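Local structure of erythrocyte membrane protein 1 (Plasmodium falciparum, 2YK0) at residues 677-682 against 694-699; 53-58 against 72-77. The protein probably binds host cell surface receptors as an adhesin, this chain being its N-terminal NTS-DBL1-alpha and CIDR-gamma double domain. The protein carries 8 engineered substitutions. All coordinates share one frame; numbering follows the deposited sequence. Where two conformers were deposited one is given.

Contact 1 (677-682 against 694-699); sequences EYEICN and KKKDIV
An isolated antiparallel bridge between Tyr678 and Lys695 makes this a surface contact of the CIDR part. It closes the long loop that leaves helix 669-673 and returns to helix 698-716. The two residues form a non-hydrogen-bonded pair, their CA atoms 4.0 Å apart, and the bonds belong to their neighbours. Lys696 N donates to Glu677 O at 2.7 Å with an N-H...O angle of 166°, and Glu679 N donates to Lys694 O at 2.7 Å.

The side chains build on this frame. Tyr678 has CG opposite its own carbonyl carbon (chi1 -57°), which brings the ring over Lys695. The methylenes of that lysine pass across one ring face in a CH-pi contact, CD lying 3.9 Å from the ring centroid. The chain bends about its CG-CD bond, and its ammonium group pairs with Glu676, just outside the contact. Lys696 instead runs obliquely past two glutamates. Its CG lies 3.6 Å from Glu679 CD, against the carboxylate end of that chain, while its NZ lies against the CG methylene of Glu677 at 3.4 Å and not against the carboxylate. NZ stays 4.3 Å from Glu677 OE2, too far for a salt bridge, and Glu677 OE1 is engaged by Lys675. Any attraction between Lys696 and Glu677 is therefore probably diffuse.

Farther along, Cys681 SG rests 3.5 Å from Lys694 CB while disulfide-bonded to Cys687 within the loop. Beyond the bridge, Ile698 and Val699 turn into the domain, against helices 647-657 and 575-601 respectively. The pattern, two reciprocal backbone bonds flanking one pair at the base of a disulfide-bearing excursion, is that of a minimal antiparallel beta bridge closing an interhelical loop of a DBL-related domain.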
loop_
_atom_site.group_PDB
_atom_site.type_symbol
_atom_site.label_atom_id
_atom_site.label_comp_id
_atom_site.label_asym_id
_atom_site.label_seq_id
_atom_site.Cartn_x
_atom_site.Cartn_y
_atom_site.Cartn_z
ATOM N N GLU A 677 -39.507 -17.636 3.655
ATOM C CA GLU A 677 -39.773 -17.926 5.056
ATOM C C GLU A 677 -40.603 -16.757 5.573
ATOM O O GLU A 677 -40.202 -15.606 5.418
ATOM C CB GLU A 677 -38.453 -18.056 5.831
ATOM C CG GLU A 677 -38.317 -19.361 6.594
ATOM C CD GLU A 677 -37.487 -20.410 5.884
ATOM O OE1 GLU A 677 -38.013 -21.045 4.941
ATOM O OE2 GLU A 677 -36.311 -20.599 6.270
ATOM N N TYR A 678 -41.775 -17.043 6.134
ATOM C CA TYR A 678 -42.691 -16.014 6.619
ATOM C C TYR A 678 -42.735 -16.009 8.138
ATOM O O TYR A 678 -42.740 -17.071 8.758
ATOM C CB TYR A 678 -44.092 -16.211 6.013
ATOM C CG TYR A 678 -44.107 -16.222 4.496
ATOM C CD1 TYR A 678 -43.758 -17.368 3.783
ATOM C CD2 TYR A 678 -44.493 -15.099 3.774
ATOM C CE1 TYR A 678 -43.759 -17.382 2.389
ATOM C CE2 TYR A 678 -44.532 -15.114 2.379
ATOM C CZ TYR A 678 -44.156 -16.256 1.691
ATOM O OH TYR A 678 -44.156 -16.269 0.317
ATOM N N GLU A 679 -42.732 -14.810 8.734
ATOM C CA GLU A 679 -42.749 -14.618 10.186
ATOM C C GLU A 679 -43.949 -13.781 10.656
ATOM O O GLU A 679 -44.626 -13.168 9.825
ATOM C CB GLU A 679 -41.413 -14.018 10.682
ATOM C CG GLU A 679 -41.164 -12.569 10.266
ATOM C CD GLU A 679 -39.847 -11.946 10.694
ATOM O OE1 GLU A 679 -39.071 -12.604 11.425
ATOM O OE2 GLU A 679 -39.585 -10.794 10.279
ATOM N N ILE A 680 -44.175 -13.729 11.993
ATOM C CA ILE A 680 -45.266 -12.980 12.630
ATOM C C ILE A 680 -45.313 -11.535 12.133
ATOM O O ILE A 680 -44.272 -10.874 12.067
ATOM C CB ILE A 680 -45.301 -13.112 14.200
ATOM C CG1 ILE A 680 -44.641 -11.928 14.982
ATOM C CG2 ILE A 680 -44.868 -14.496 14.712
ATOM C CD1 ILE A 680 -43.057 -11.791 14.933
ATOM N N CYS A 681 -46.504 -11.067 11.724
ATOM C CA CYS A 681 -46.632 -9.688 11.257
ATOM C C CYS A 681 -46.648 -8.768 12.480
ATOM O O CYS A 681 -47.545 -8.847 13.325
ATOM C CB CYS A 681 -47.842 -9.488 10.348
ATOM S SG CYS A 681 -47.417 -9.006 8.651
ATOM N N ASN A 682 -45.577 -7.979 12.622
ATOM C CA ASN A 682 -45.312 -7.088 13.747
ATOM C C ASN A 682 -46.131 -5.783 13.727
ATOM O O ASN A 682 -47.037 -5.622 12.901
ATOM C CB ASN A 682 -43.800 -6.788 13.794
ATOM C CG ASN A 682 -43.164 -6.724 15.164
ATOM O OD1 ASN A 682 -43.778 -7.016 16.196
ATOM N ND2 ASN A 682 -41.896 -6.355 15.197
ATOM N N LYS A 694 -45.918 -11.626 7.232
ATOM C CA LYS A 694 -44.921 -11.056 6.316
ATOM C C LYS A 694 -43.692 -11.955 6.200
ATOM O O LYS A 694 -43.376 -12.699 7.129
ATOM C CB LYS A 694 -44.498 -9.643 6.743
ATOM C CG LYS A 694 -44.234 -8.718 5.560
ATOM C CD LYS A 694 -43.040 -7.790 5.798
ATOM C CE LYS A 694 -41.852 -8.142 4.930
ATOM N NZ LYS A 694 -40.771 -7.120 4.992
ATOM N N LYS A 695 -43.006 -11.873 5.056
ATOM C CA LYS A 695 -41.812 -12.649 4.727
ATOM C C LYS A 695 -40.529 -12.099 5.379
ATOM O O LYS A 695 -40.303 -10.882 5.418
ATOM C CB LYS A 695 -41.662 -12.741 3.195
ATOM C CG LYS A 695 -40.823 -13.918 2.685
ATOM C CD LYS A 695 -41.253 -14.400 1.292
ATOM C CE LYS A 695 -40.853 -13.507 0.141
ATOM N NZ LYS A 695 -41.498 -13.918 -1.136
ATOM N N LYS A 696 -39.695 -13.023 5.887
ATOM C CA LYS A 696 -38.404 -12.743 6.514
ATOM C C LYS A 696 -37.424 -12.197 5.474
ATOM O O LYS A 696 -37.334 -12.734 4.364
ATOM C CB LYS A 696 -37.820 -14.022 7.140
ATOM C CG LYS A 696 -38.344 -14.347 8.534
ATOM C CD LYS A 696 -38.496 -15.852 8.767
ATOM C CE LYS A 696 -37.265 -16.501 9.360
ATOM N NZ LYS A 696 -37.437 -17.969 9.526
ATOM N N ASP A 697 -36.700 -11.127 5.840
ATOM C CA ASP A 697 -35.691 -10.486 4.997
ATOM C C ASP A 697 -34.406 -11.305 5.017
ATOM O O ASP A 697 -34.219 -12.134 5.918
ATOM C CB ASP A 697 -35.344 -9.084 5.509
ATOM C CG ASP A 697 -36.484 -8.234 6.004
ATOM O OD1 ASP A 697 -37.059 -8.572 7.064
ATOM O OD2 ASP A 697 -36.673 -7.136 5.456
ATOM N N ILE A 698 -33.489 -11.014 4.060
ATOM C CA ILE A 698 -32.199 -11.697 3.968
ATOM C C ILE A 698 -31.348 -11.491 5.219
ATOM O O ILE A 698 -30.747 -12.449 5.712
ATOM C CB ILE A 698 -31.438 -11.490 2.627
ATOM C CG1 ILE A 698 -32.431 -11.446 1.430
ATOM C CG2 ILE A 698 -30.374 -12.604 2.441
ATOM C CD1 ILE A 698 -31.961 -10.732 0.205
ATOM N N VAL A 699 -31.377 -10.261 5.774
ATOM C CA VAL A 699 -30.641 -9.911 6.997
ATOM C C VAL A 699 -31.098 -10.821 8.153
ATOM O O VAL A 699 -30.274 -11.583 8.660
ATOM C CB VAL A 699 -30.700 -8.396 7.339
ATOM C CG1 VAL A 699 -29.787 -8.054 8.512
ATOM C CG2 VAL A 699 -30.361 -7.536 6.130
#

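Contact 2 (53-58 against 72-77); sequences GTLSRA and RNSDGN
Leu55 fits against the backbone turn formed by Ser74, Asp75, Gly76 and Asn77, and its side chain shows how one branched residue can dock a short 3-10 segment on a loop. CB sets out toward 72-77. With CG opposite the backbone N (chi1 -179°), the branch point faces a bonded pair of oxygens from one side, 4.0 Å from Ser74 OG and as far from Asp75 O. There the two methyls part. CD1 goes to the serine side, 4.2 Å from Ser74 CB, whereas CD2 meets Gly76 O at 3.4 Å and lies near the carbonyl carbon of Asn77. The same leucine also packs on Leu161 and Leu165 of helix 157-176, linking this loop pair to the helical body.

The turn that receives Leu55 is shaped from within. Ser74 OG, itself opposite its backbone N (chi1 177°), donates to Asp75 O at 2.9 Å. Asp75 OD2 accepts from Asn77 N at 2.9 Å, an Asx turn in which the donor stands well above the carboxylate plane, and Asn80 also bonds to that oxygen. On the facing side, Arg57 N bonds to Thr54 O and Ala58 N to Leu55 O, the bonds of the 3-10 segment. Ser56 adds its backbone, with CA 4.0 Å from Asp75 O.

No clear hydrogen bond joins 53-58 to 72-77. The chemistry thus implies a contact carried largely by packing, to which Leu55, Ser56, Ser74 and Ala58 all contribute, with each backbone shaped largely by its own local bonds.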
loop_
_atom_site.group_PDB
_atom_site.type_symbol
_atom_site.label_atom_id
_atom_site.label_comp_id
_atom_site.label_asym_id
_atom_site.label_seq_id
_atom_site.Cartn_x
_atom_site.Cartn_y
_atom_site.Cartn_z
ATOM N N GLY A 53 38.024 -4.921 -10.718
ATOM C CA GLY A 53 37.653 -5.739 -11.870
ATOM C C GLY A 53 37.917 -5.052 -13.207
ATOM O O GLY A 53 37.679 -3.842 -13.370
ATOM N N THR A 54 38.425 -5.847 -14.178
ATOM C CA THR A 54 38.742 -5.466 -15.558
ATOM C C THR A 54 37.674 -6.133 -16.432
ATOM O O THR A 54 37.716 -7.354 -16.628
ATOM C CB THR A 54 40.185 -5.897 -15.918
ATOM O OG1 THR A 54 41.096 -5.490 -14.881
ATOM C CG2 THR A 54 40.638 -5.404 -17.285
ATOM N N LEU A 55 36.693 -5.327 -16.922
ATOM C CA LEU A 55 35.562 -5.817 -17.715
ATOM C C LEU A 55 35.941 -6.812 -18.808
ATOM O O LEU A 55 35.392 -7.924 -18.843
ATOM C CB LEU A 55 34.684 -4.666 -18.242
ATOM C CG LEU A 55 33.434 -5.045 -19.066
ATOM C CD1 LEU A 55 32.591 -6.118 -18.385
ATOM C CD2 LEU A 55 32.583 -3.835 -19.325
ATOM N N SER A 56 36.906 -6.412 -19.663
ATOM C CA SER A 56 37.450 -7.209 -20.763
ATOM C C SER A 56 37.856 -8.652 -20.339
ATOM O O SER A 56 37.606 -9.606 -21.080
ATOM C CB SER A 56 38.626 -6.476 -21.405
ATOM O OG SER A 56 39.511 -5.894 -20.460
ATOM N N ARG A 57 38.414 -8.800 -19.116
ATOM C CA ARG A 57 38.892 -10.061 -18.545
ATOM C C ARG A 57 37.806 -11.071 -18.090
ATOM O O ARG A 57 38.145 -12.237 -17.851
ATOM C CB ARG A 57 39.953 -9.785 -17.455
ATOM C CG ARG A 57 41.338 -9.495 -18.032
ATOM C CD ARG A 57 42.339 -8.770 -17.110
ATOM N NE ARG A 57 42.898 -9.518 -15.967
ATOM C CZ ARG A 57 43.140 -10.832 -15.901
ATOM N NH1 ARG A 57 42.854 -11.624 -16.928
ATOM N NH2 ARG A 57 43.656 -11.363 -14.799
ATOM N N ALA A 58 36.507 -10.652 -18.054
ATOM C CA ALA A 58 35.367 -11.490 -17.626
ATOM C C ALA A 58 35.046 -12.681 -18.523
ATOM O O ALA A 58 35.042 -12.537 -19.744
ATOM C CB ALA A 58 34.127 -10.637 -17.420
ATOM N N ARG A 72 32.535 -16.729 -23.901
ATOM C CA ARG A 72 32.326 -15.374 -24.413
ATOM C C ARG A 72 32.968 -14.360 -23.509
ATOM O O ARG A 72 32.926 -14.486 -22.284
ATOM C CB ARG A 72 30.832 -15.020 -24.620
ATOM C CG ARG A 72 30.477 -14.619 -26.070
ATOM C CD ARG A 72 30.846 -13.175 -26.421
ATOM N NE ARG A 72 30.166 -12.689 -27.626
ATOM C CZ ARG A 72 30.423 -11.522 -28.217
ATOM N NH1 ARG A 72 31.360 -10.713 -27.727
ATOM N NH2 ARG A 72 29.757 -11.161 -29.312
ATOM N N ASN A 73 33.547 -13.338 -24.117
ATOM C CA ASN A 73 34.204 -12.260 -23.393
ATOM C C ASN A 73 33.546 -10.983 -23.808
ATOM O O ASN A 73 32.907 -10.935 -24.860
ATOM C CB ASN A 73 35.709 -12.203 -23.757
ATOM C CG ASN A 73 36.459 -13.492 -23.505
ATOM O OD1 ASN A 73 36.662 -13.920 -22.352
ATOM N ND2 ASN A 73 36.872 -14.149 -24.587
ATOM N N SER A 74 33.698 -9.946 -23.004
ATOM C CA SER A 74 33.207 -8.645 -23.394
ATOM C C SER A 74 34.369 -7.897 -24.043
ATOM O O SER A 74 35.500 -8.385 -24.090
ATOM C CB SER A 74 32.704 -7.870 -22.178
ATOM O OG SER A 74 32.283 -6.560 -22.539
ATOM N N ASP A 75 34.072 -6.718 -24.562
ATOM C CA ASP A 75 35.047 -5.785 -25.096
ATOM C C ASP A 75 35.197 -4.805 -23.943
ATOM O O ASP A 75 34.761 -5.107 -22.821
ATOM C CB ASP A 75 34.501 -5.090 -26.371
ATOM C CG ASP A 75 33.180 -4.342 -26.223
ATOM O OD1 ASP A 75 32.113 -5.009 -26.238
ATOM O OD2 ASP A 75 33.208 -3.084 -26.162
ATOM N N GLY A 76 35.774 -3.639 -24.218
ATOM C CA GLY A 76 35.926 -2.594 -23.208
ATOM C C GLY A 76 34.594 -2.041 -22.725
ATOM O O GLY A 76 34.373 -1.917 -21.517
ATOM N N ASN A 77 33.679 -1.749 -23.673
ATOM C CA ASN A 77 32.388 -1.164 -23.348
ATOM C C ASN A 77 31.318 -2.046 -22.709
ATOM O O ASN A 77 30.952 -3.119 -23.209
ATOM C CB ASN A 77 31.843 -0.290 -24.482
ATOM C CG ASN A 77 31.091 0.968 -24.057
ATOM O OD1 ASN A 77 30.617 1.730 -24.900
ATOM N ND2 ASN A 77 30.958 1.241 -22.762
#

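In the fold
The two contacts lie on opposite sides of the chain's centre, their own centres about 81 Å apart, and share no helix or strand. In sequence they come in series, contact 2 closing before contact 1 opens. Each brings together the ends of a chain excursion, yet by different means. Contact 1, at the surface, closes a connection without regular structure and relies on backbone hydrogen bonds, with lysine methylenes laid along its flanks. Contact 2, partly buried, brackets helix 63-68 and has a buried leucine, backed by helix 157-176, amid mostly exposed and largely polar residues.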